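Local atomic coordinates of hypoxanthine-guanine-xanthine phosphoribosyltransferase (Tritrichomonas foetus, PDB entry 1HGX), a protein that salvages guanine, hypoxanthine and xanthine in a purine-dependent parasite, joining each base to 5-phosphoribosyl diphosphate to form its nucleotide with release of diphosphate. Residues A[9-14]-A[153-158]; A[39-44]-A[94-99]; A[125-130]-A[145-150]. One frame throughout, in Å; residues are numbered along the deposited sequence.

Interaction 1 of 3, residues A[9-14]-A[153-158]; sequences DLERVL and ENRYII. With 5GP (guanosine-5'-monophosphate), chain C.
E11 and R155 reach toward each other across a small three-stranded antiparallel sheet, the hood of the type I phosphoribosyltransferase fold, in which 10-15 and 157-158 are the outer strands and 174-177 lies between them. The two side chains meet at about a right angle. E11 has its CG anti to the backbone N (chi1 173°) and an extended chain, whereas R155 is bent, presenting its two terminal nitrogens end-on: NH2 to OE1 of E11 at 2.9 Å, within the guanidinium plane, and NH1 to OE2, also at 2.9 Å. The carboxylate and guanidinium planes stay 44° apart, and R155 NH2 has a second carboxylate partner in E179. Alongside, R12 and E153 approach from opposite directions, and NH2 of R12 forms a salt bridge of 2.6 Å with OE2 of E153. Long charged chains suit this partly exposed place, where they span I176 of the middle strand. Apolar pairs complete the contact: L14 CD1 touches I157 CD1 at 3.8 Å, and L10 CD1 meets I158 CG2. Y156 puts a ring face against the guanine, and the main chain of I157 serves the nucleotide: N donates to O6 of GMP at 2.7 Å and O accepts from N1 at 2.9 Å.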
# COMPACT_ATOMS: atom_id res chain seq x y z
N ASP A 9 -3.88 15.58 19.30
CA ASP A 9 -5.20 15.00 19.49
C ASP A 9 -5.12 13.60 20.08
O ASP A 9 -6.13 12.92 20.25
CB ASP A 9 -5.97 14.98 18.17
CG ASP A 9 -6.14 16.36 17.59
OD1 ASP A 9 -6.46 17.29 18.36
OD2 ASP A 9 -5.94 16.52 16.37
N LEU A 10 -3.90 13.16 20.36
CA LEU A 10 -3.67 11.86 20.95
C LEU A 10 -3.88 12.00 22.44
O LEU A 10 -3.41 12.96 23.03
CB LEU A 10 -2.22 11.40 20.72
CG LEU A 10 -1.85 10.60 19.47
CD1 LEU A 10 -2.50 9.23 19.52
CD2 LEU A 10 -2.30 11.35 18.23
N GLU A 11 -4.65 11.08 23.01
CA GLU A 11 -4.87 11.09 24.45
C GLU A 11 -3.62 10.45 25.03
O GLU A 11 -3.14 10.83 26.10
CB GLU A 11 -6.11 10.27 24.81
CG GLU A 11 -6.29 10.10 26.31
CD GLU A 11 -7.49 9.26 26.65
OE1 GLU A 11 -8.61 9.71 26.36
OE2 GLU A 11 -7.30 8.16 27.21
N ARG A 12 -3.11 9.45 24.31
CA ARG A 12 -1.89 8.74 24.68
C ARG A 12 -1.46 7.76 23.61
O ARG A 12 -2.26 7.32 22.78
CB ARG A 12 -2.02 8.03 26.03
CG ARG A 12 -3.14 7.04 26.14
CD ARG A 12 -3.28 6.70 27.60
NE ARG A 12 -4.47 5.93 27.92
CZ ARG A 12 -4.55 4.60 27.82
NH1 ARG A 12 -3.51 3.89 27.40
NH2 ARG A 12 -5.66 3.99 28.22
N VAL A 13 -0.17 7.46 23.62
CA VAL A 13 0.43 6.54 22.67
C VAL A 13 0.42 5.17 23.29
O VAL A 13 0.71 5.03 24.48
CB VAL A 13 1.88 6.92 22.38
CG1 VAL A 13 2.53 5.90 21.47
CG2 VAL A 13 1.95 8.32 21.77
N LEU A 14 0.03 4.16 22.51
CA LEU A 14 0.01 2.79 22.99
C LEU A 14 1.30 2.10 22.56
O LEU A 14 1.88 1.34 23.32
CB LEU A 14 -1.20 2.04 22.44
CG LEU A 14 -2.59 2.53 22.87
CD1 LEU A 14 -3.65 1.61 22.27
CD2 LEU A 14 -2.71 2.55 24.39
N GLU A 153 -6.79 -1.81 23.63
CA GLU A 153 -7.94 -1.61 24.51
C GLU A 153 -9.13 -1.07 23.73
O GLU A 153 -8.98 -0.54 22.63
CB GLU A 153 -7.60 -0.68 25.67
CG GLU A 153 -7.02 0.65 25.23
CD GLU A 153 -6.48 1.42 26.39
OE1 GLU A 153 -5.43 1.00 26.94
OE2 GLU A 153 -7.08 2.44 26.75
N ASN A 154 -10.30 -1.17 24.34
CA ASN A 154 -11.54 -0.73 23.73
C ASN A 154 -11.71 0.78 23.61
O ASN A 154 -12.57 1.37 24.28
CB ASN A 154 -12.73 -1.35 24.49
CG ASN A 154 -14.03 -1.25 23.72
OD1 ASN A 154 -14.07 -0.80 22.57
ND2 ASN A 154 -15.11 -1.67 24.35
N ARG A 155 -10.90 1.40 22.76
CA ARG A 155 -10.96 2.84 22.52
C ARG A 155 -10.79 3.04 21.01
O ARG A 155 -10.48 2.09 20.29
CB ARG A 155 -9.83 3.58 23.26
CG ARG A 155 -9.81 3.43 24.79
CD ARG A 155 -10.97 4.14 25.46
NE ARG A 155 -11.01 5.56 25.10
CZ ARG A 155 -10.28 6.51 25.67
NH1 ARG A 155 -9.42 6.22 26.63
NH2 ARG A 155 -10.37 7.75 25.22
N TYR A 156 -11.00 4.26 20.53
CA TYR A 156 -10.85 4.52 19.10
C TYR A 156 -9.38 4.71 18.82
O TYR A 156 -8.76 5.67 19.27
CB TYR A 156 -11.62 5.77 18.65
CG TYR A 156 -11.73 5.83 17.14
CD1 TYR A 156 -12.68 5.07 16.46
CD2 TYR A 156 -10.83 6.60 16.38
CE1 TYR A 156 -12.73 5.06 15.08
CE2 TYR A 156 -10.89 6.59 14.99
CZ TYR A 156 -11.84 5.83 14.35
OH TYR A 156 -11.90 5.81 12.98
N ILE A 157 -8.82 3.74 18.09
CA ILE A 157 -7.42 3.73 17.73
C ILE A 157 -7.12 4.62 16.53
O ILE A 157 -7.84 4.61 15.51
CB ILE A 157 -6.93 2.26 17.51
CG1 ILE A 157 -7.23 1.44 18.77
CG2 ILE A 157 -5.45 2.21 17.16
CD1 ILE A 157 -6.71 2.06 20.08
N ILE A 158 -6.01 5.33 16.62
CA ILE A 158 -5.58 6.26 15.60
C ILE A 158 -4.07 6.11 15.32
O ILE A 158 -3.33 5.63 16.18
CB ILE A 158 -5.99 7.70 16.06
CG1 ILE A 158 -6.59 8.47 14.90
CG2 ILE A 158 -4.85 8.44 16.76
CD1 ILE A 158 -7.85 7.86 14.40
P 5GP C . -15.60 -5.14 13.03
O1P 5GP C . -14.57 -6.08 13.51
O2P 5GP C . -16.33 -5.63 11.86
O3P 5GP C . -16.46 -4.68 14.14
O5' 5GP C . -14.84 -3.82 12.69
C5' 5GP C . -13.55 -3.75 12.10
C4' 5GP C . -13.57 -2.65 11.11
O4' 5GP C . -13.75 -1.35 11.70
C3' 5GP C . -12.29 -2.59 10.33
O3' 5GP C . -12.65 -1.99 9.09
C2' 5GP C . -11.55 -1.60 11.14
O2' 5GP C . -10.55 -0.98 10.35
C1' 5GP C . -12.57 -0.57 11.64
N9 5GP C . -12.21 -0.12 13.04
C8 5GP C . -12.47 -0.81 14.21
N7 5GP C . -12.00 -0.23 15.29
C5 5GP C . -11.36 0.92 14.83
C6 5GP C . -10.56 1.87 15.55
O6 5GP C . -10.42 1.95 16.77
N1 5GP C . -9.91 2.77 14.72
C2 5GP C . -10.02 2.78 13.33
N2 5GP C . -9.42 3.78 12.68
N3 5GP C . -10.79 1.91 12.64
C4 5GP C . -11.42 0.98 13.44

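Interaction 2 of 3, residues A[39-44]-A[94-99]; sequences NPVMIC and EGRHVL
N39 and R96 meet where two parallel strands begin. The backbone O of N39 accepts a bond from NH2 of R96 (2.9 Å, 163° at the hydrogen), lying near the guanidinium plane at its edge. A water completes the join: it donates to the same carbonyl and accepts from NE of R96 and from N of H97, so one arginine, bent at chi2 and chi3, is fixed at two points of its edge. NH2 of R96 also forms a salt bridge with E65 on the next strand.

P40, lacking an N-H, suits the approach to the strand; its CB lies against the carbonyl O of H97 (3.3 Å), a residue whose ND1 is bonded to S125. At V41 the regular pairing starts: its N donates to H97 O (2.9 Å), and its O accepts from L99 N (3.0 Å). The side chain stands across R96, with CG2 3.4 Å above the centre of the guanidinium, an aliphatic lid on one flat face.

M42 turns to the other side of the sheet, and its SD lies 4.0 Å from CD2 of L99; L99 packs on L31 and Y35 of helix 17-35, and M42 on L60. The bends at chi2 and chi3 bring SD and CE across CD2 of L99 at a slant. I43 returns to the side of V41 and V98. Its N donates to L99 O at 2.8 Å, nearly straight, and its CD1 presses on V98 CG1 at 3.5 Å, tighter than normal carbon packing. Beta-branched residues suit such extended, buried positions.

Strand 41-45 is thus joined to 97-102 across the middle of the sheet, the parallel pairing in the Rossmann-like core of type I phosphoribosyltransferases, whose strand 97-102 leads on to the GMP-binding loop.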
# COMPACT_ATOMS: atom_id res chain seq x y z
N ASN A 39 4.31 -19.65 -2.29
CA ASN A 39 3.87 -18.68 -3.31
C ASN A 39 2.44 -18.24 -2.99
O ASN A 39 1.53 -18.40 -3.80
CB ASN A 39 3.93 -19.28 -4.71
CG ASN A 39 3.60 -18.26 -5.79
OD1 ASN A 39 3.07 -18.60 -6.84
ND2 ASN A 39 3.91 -17.00 -5.52
N PRO A 40 2.23 -17.68 -1.79
CA PRO A 40 0.90 -17.25 -1.37
C PRO A 40 0.39 -15.96 -1.96
O PRO A 40 1.15 -15.13 -2.45
CB PRO A 40 1.09 -17.07 0.14
CG PRO A 40 2.45 -16.42 0.19
CD PRO A 40 3.24 -17.31 -0.77
N VAL A 41 -0.93 -15.80 -1.90
CA VAL A 41 -1.59 -14.58 -2.33
C VAL A 41 -1.77 -13.83 -1.00
O VAL A 41 -2.45 -14.31 -0.09
CB VAL A 41 -2.97 -14.86 -2.98
CG1 VAL A 41 -3.64 -13.55 -3.37
CG2 VAL A 41 -2.81 -15.74 -4.21
N MET A 42 -1.11 -12.69 -0.87
CA MET A 42 -1.19 -11.89 0.35
C MET A 42 -2.18 -10.78 0.07
O MET A 42 -1.88 -9.86 -0.68
CB MET A 42 0.17 -11.26 0.65
CG MET A 42 1.31 -12.22 0.57
SD MET A 42 1.53 -13.00 2.12
CE MET A 42 2.35 -11.77 2.91
N ILE A 43 -3.32 -10.84 0.72
CA ILE A 43 -4.37 -9.87 0.52
C ILE A 43 -4.32 -8.73 1.51
O ILE A 43 -4.31 -8.94 2.72
CB ILE A 43 -5.75 -10.53 0.61
CG1 ILE A 43 -5.86 -11.65 -0.42
CG2 ILE A 43 -6.86 -9.49 0.45
CD1 ILE A 43 -7.12 -12.45 -0.29
N CYS A 44 -4.29 -7.51 0.99
CA CYS A 44 -4.29 -6.34 1.85
C CYS A 44 -5.71 -5.74 1.81
O CYS A 44 -6.26 -5.49 0.73
CB CYS A 44 -3.29 -5.31 1.35
SG CYS A 44 -3.37 -3.72 2.19
N GLU A 94 -8.38 -20.13 -6.04
CA GLU A 94 -8.65 -21.56 -5.95
C GLU A 94 -7.32 -22.32 -5.91
O GLU A 94 -6.47 -22.14 -6.77
CB GLU A 94 -9.44 -22.00 -7.18
CG GLU A 94 -9.76 -23.47 -7.24
CD GLU A 94 -10.45 -23.87 -8.53
OE1 GLU A 94 -10.43 -23.09 -9.51
OE2 GLU A 94 -11.01 -24.99 -8.56
N GLY A 95 -7.15 -23.14 -4.88
CA GLY A 95 -5.94 -23.92 -4.73
C GLY A 95 -4.69 -23.16 -4.29
O GLY A 95 -3.61 -23.76 -4.21
N ARG A 96 -4.83 -21.88 -3.97
CA ARG A 96 -3.69 -21.07 -3.54
C ARG A 96 -3.68 -20.91 -2.03
O ARG A 96 -4.71 -21.06 -1.39
CB ARG A 96 -3.79 -19.67 -4.16
CG ARG A 96 -3.78 -19.65 -5.68
CD ARG A 96 -2.40 -19.95 -6.23
NE ARG A 96 -1.40 -19.01 -5.75
CZ ARG A 96 -1.09 -17.85 -6.34
NH1 ARG A 96 -1.73 -17.48 -7.44
NH2 ARG A 96 -0.11 -17.09 -5.86
N HIS A 97 -2.50 -20.66 -1.46
CA HIS A 97 -2.38 -20.43 -0.02
C HIS A 97 -2.62 -18.93 0.12
O HIS A 97 -1.94 -18.13 -0.52
CB HIS A 97 -1.00 -20.86 0.50
CG HIS A 97 -0.78 -22.34 0.42
ND1 HIS A 97 -1.29 -23.22 1.36
CD2 HIS A 97 -0.16 -23.11 -0.51
CE1 HIS A 97 -1.01 -24.46 0.99
NE2 HIS A 97 -0.32 -24.42 -0.13
N VAL A 98 -3.62 -18.56 0.92
CA VAL A 98 -4.02 -17.17 1.08
C VAL A 98 -3.90 -16.63 2.50
O VAL A 98 -4.32 -17.27 3.46
CB VAL A 98 -5.51 -16.98 0.66
CG1 VAL A 98 -5.96 -15.54 0.84
CG2 VAL A 98 -5.74 -17.44 -0.77
N LEU A 99 -3.34 -15.42 2.60
CA LEU A 99 -3.22 -14.74 3.88
C LEU A 99 -3.97 -13.40 3.77
O LEU A 99 -3.79 -12.67 2.79
CB LEU A 99 -1.77 -14.46 4.25
CG LEU A 99 -1.60 -13.70 5.58
CD1 LEU A 99 -1.98 -14.60 6.75
CD2 LEU A 99 -0.18 -13.22 5.73
O HOH W 1 -0.37 -20.58 -3.34

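Interaction 3 of 3, residues A[125-130]-A[145-150]; sequences SLKVCT and IDYCGF
D146 and V128 open the pairing of strands 125-130 and 147-152 in the parallel part of the central sheet. With its CG anti to the carbonyl carbon (chi1 -50°), D146 brings its carboxylate to the edge of the neighbouring strand, where OD2 accepts from V128 N at 3.0 Å through its anti lone pair. The side chain thus does the work of a backbone carbonyl just before the strand starts. The V128 carbonyl answers with a bond from Y147 N at 3.1 Å and a weak one from D146 N.

K127 runs extended past this group, its CB and CG against D146. The ammonium end pairs with F34 in a cation-pi contact. Y147 holds CG beside its backbone N (chi1 -51°), which turns the ring toward the lysine, CE2 4.0 Å from K127 CD. The strand pairing itself sets Y147 CB against C129 SG at 3.9 Å. On the opposite side T130 places CG2 between its backbone N and carbonyl carbon, which brings that methyl to I145 CG2 (3.8 Å) and to SG of C148, while OG1 turns away to the O of C132. The register continues with T130 N to Y147 O at 3.0 Å and G149 N to T130 O, before the chain turns a corner at G149.

The carboxylate accepts from a main-chain N-H and is not in contact with the lysine (K127 NZ to D146 OD1 5.4 Å), so any attraction between the charges is probably secondary to directed bonds and apolar packing.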
# COMPACT_ATOMS: atom_id res chain seq x y z
N SER A 125 -5.38 -22.90 1.61
CA SER A 125 -5.36 -22.57 3.02
C SER A 125 -5.75 -21.12 3.12
O SER A 125 -5.59 -20.36 2.17
CB SER A 125 -3.98 -22.83 3.66
OG SER A 125 -2.96 -22.06 3.06
N LEU A 126 -6.27 -20.73 4.27
CA LEU A 126 -6.73 -19.38 4.47
C LEU A 126 -6.47 -19.00 5.93
O LEU A 126 -6.96 -19.66 6.85
CB LEU A 126 -8.22 -19.30 4.14
CG LEU A 126 -9.00 -18.01 4.37
CD1 LEU A 126 -8.34 -16.84 3.65
CD2 LEU A 126 -10.43 -18.20 3.90
N LYS A 127 -5.62 -17.98 6.12
CA LYS A 127 -5.25 -17.50 7.44
C LYS A 127 -5.40 -15.99 7.54
O LYS A 127 -5.45 -15.28 6.52
CB LYS A 127 -3.82 -17.90 7.79
CG LYS A 127 -3.64 -19.38 7.98
CD LYS A 127 -2.24 -19.72 8.42
CE LYS A 127 -2.11 -21.21 8.64
NZ LYS A 127 -0.75 -21.61 9.09
N VAL A 128 -5.44 -15.49 8.76
CA VAL A 128 -5.62 -14.07 9.03
C VAL A 128 -4.46 -13.51 9.83
O VAL A 128 -4.01 -14.13 10.79
CB VAL A 128 -6.94 -13.82 9.83
CG1 VAL A 128 -7.06 -12.34 10.24
CG2 VAL A 128 -8.13 -14.20 8.98
N CYS A 129 -4.00 -12.34 9.40
CA CYS A 129 -2.93 -11.61 10.06
C CYS A 129 -3.47 -10.19 10.31
O CYS A 129 -3.75 -9.46 9.36
CB CYS A 129 -1.68 -11.55 9.17
SG CYS A 129 -0.35 -10.53 9.87
N THR A 130 -3.64 -9.83 11.57
CA THR A 130 -4.15 -8.50 11.88
C THR A 130 -3.12 -7.70 12.70
O THR A 130 -2.38 -8.26 13.51
CB THR A 130 -5.52 -8.58 12.62
OG1 THR A 130 -6.12 -7.28 12.67
CG2 THR A 130 -5.37 -9.15 14.03
N ILE A 145 -7.80 -15.91 14.54
CA ILE A 145 -6.71 -14.97 14.22
C ILE A 145 -5.41 -15.73 14.36
O ILE A 145 -5.02 -16.09 15.46
CB ILE A 145 -6.72 -13.77 15.19
CG1 ILE A 145 -8.07 -13.06 15.10
CG2 ILE A 145 -5.56 -12.82 14.89
CD1 ILE A 145 -8.27 -11.97 16.14
N ASP A 146 -4.74 -16.00 13.24
CA ASP A 146 -3.50 -16.75 13.27
C ASP A 146 -2.28 -15.94 13.65
O ASP A 146 -1.38 -16.46 14.29
CB ASP A 146 -3.29 -17.45 11.94
CG ASP A 146 -4.51 -18.21 11.52
OD1 ASP A 146 -4.67 -19.35 11.99
OD2 ASP A 146 -5.33 -17.65 10.77
N TYR A 147 -2.23 -14.68 13.22
CA TYR A 147 -1.10 -13.82 13.53
C TYR A 147 -1.70 -12.50 13.96
O TYR A 147 -2.59 -12.00 13.30
CB TYR A 147 -0.23 -13.60 12.29
CG TYR A 147 0.18 -14.88 11.61
CD1 TYR A 147 1.25 -15.64 12.08
CD2 TYR A 147 -0.54 -15.35 10.51
CE1 TYR A 147 1.59 -16.84 11.48
CE2 TYR A 147 -0.21 -16.55 9.89
CZ TYR A 147 0.85 -17.29 10.38
OH TYR A 147 1.16 -18.50 9.79
N CYS A 148 -1.21 -11.95 15.06
CA CYS A 148 -1.73 -10.69 15.58
C CYS A 148 -0.59 -9.86 16.14
O CYS A 148 0.23 -10.37 16.90
CB CYS A 148 -2.78 -10.95 16.66
SG CYS A 148 -3.46 -9.46 17.47
N GLY A 149 -0.51 -8.61 15.72
CA GLY A 149 0.53 -7.72 16.20
C GLY A 149 0.37 -7.34 17.67
O GLY A 149 1.22 -7.67 18.49
N PHE A 150 -0.74 -6.69 18.00
CA PHE A 150 -1.00 -6.22 19.37
C PHE A 150 -2.47 -6.32 19.77
O PHE A 150 -3.37 -6.20 18.93
CB PHE A 150 -0.65 -4.72 19.49
CG PHE A 150 0.69 -4.33 18.93
CD1 PHE A 150 1.85 -4.46 19.69
CD2 PHE A 150 0.78 -3.78 17.66
CE1 PHE A 150 3.08 -4.04 19.18
CE2 PHE A 150 2.00 -3.37 17.15
CZ PHE A 150 3.15 -3.50 17.91

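Interactions 2 and 3 belong to the same central sheet, with strands 97-102 and 125-130 as neighbours in it: V98 N bonds to S125 O, and L99 packs on the K127 backbone. Both pair strands through main-chain bonds, with a polar side chain at the start, arginine in one and aspartate in the other. Interaction 2 is the more buried; interaction 3 is only partly buried. Interaction 1 is different in place and kind: about 32 Å from interaction 2 between centres, in the separate hood sheet, it joins charged side chains of 9-14 to those of the loop leading into 157-158, with a few apolar pairs. Residues 145-150 lead directly into 153-158, so the chain passes from core to hood and the guanine site.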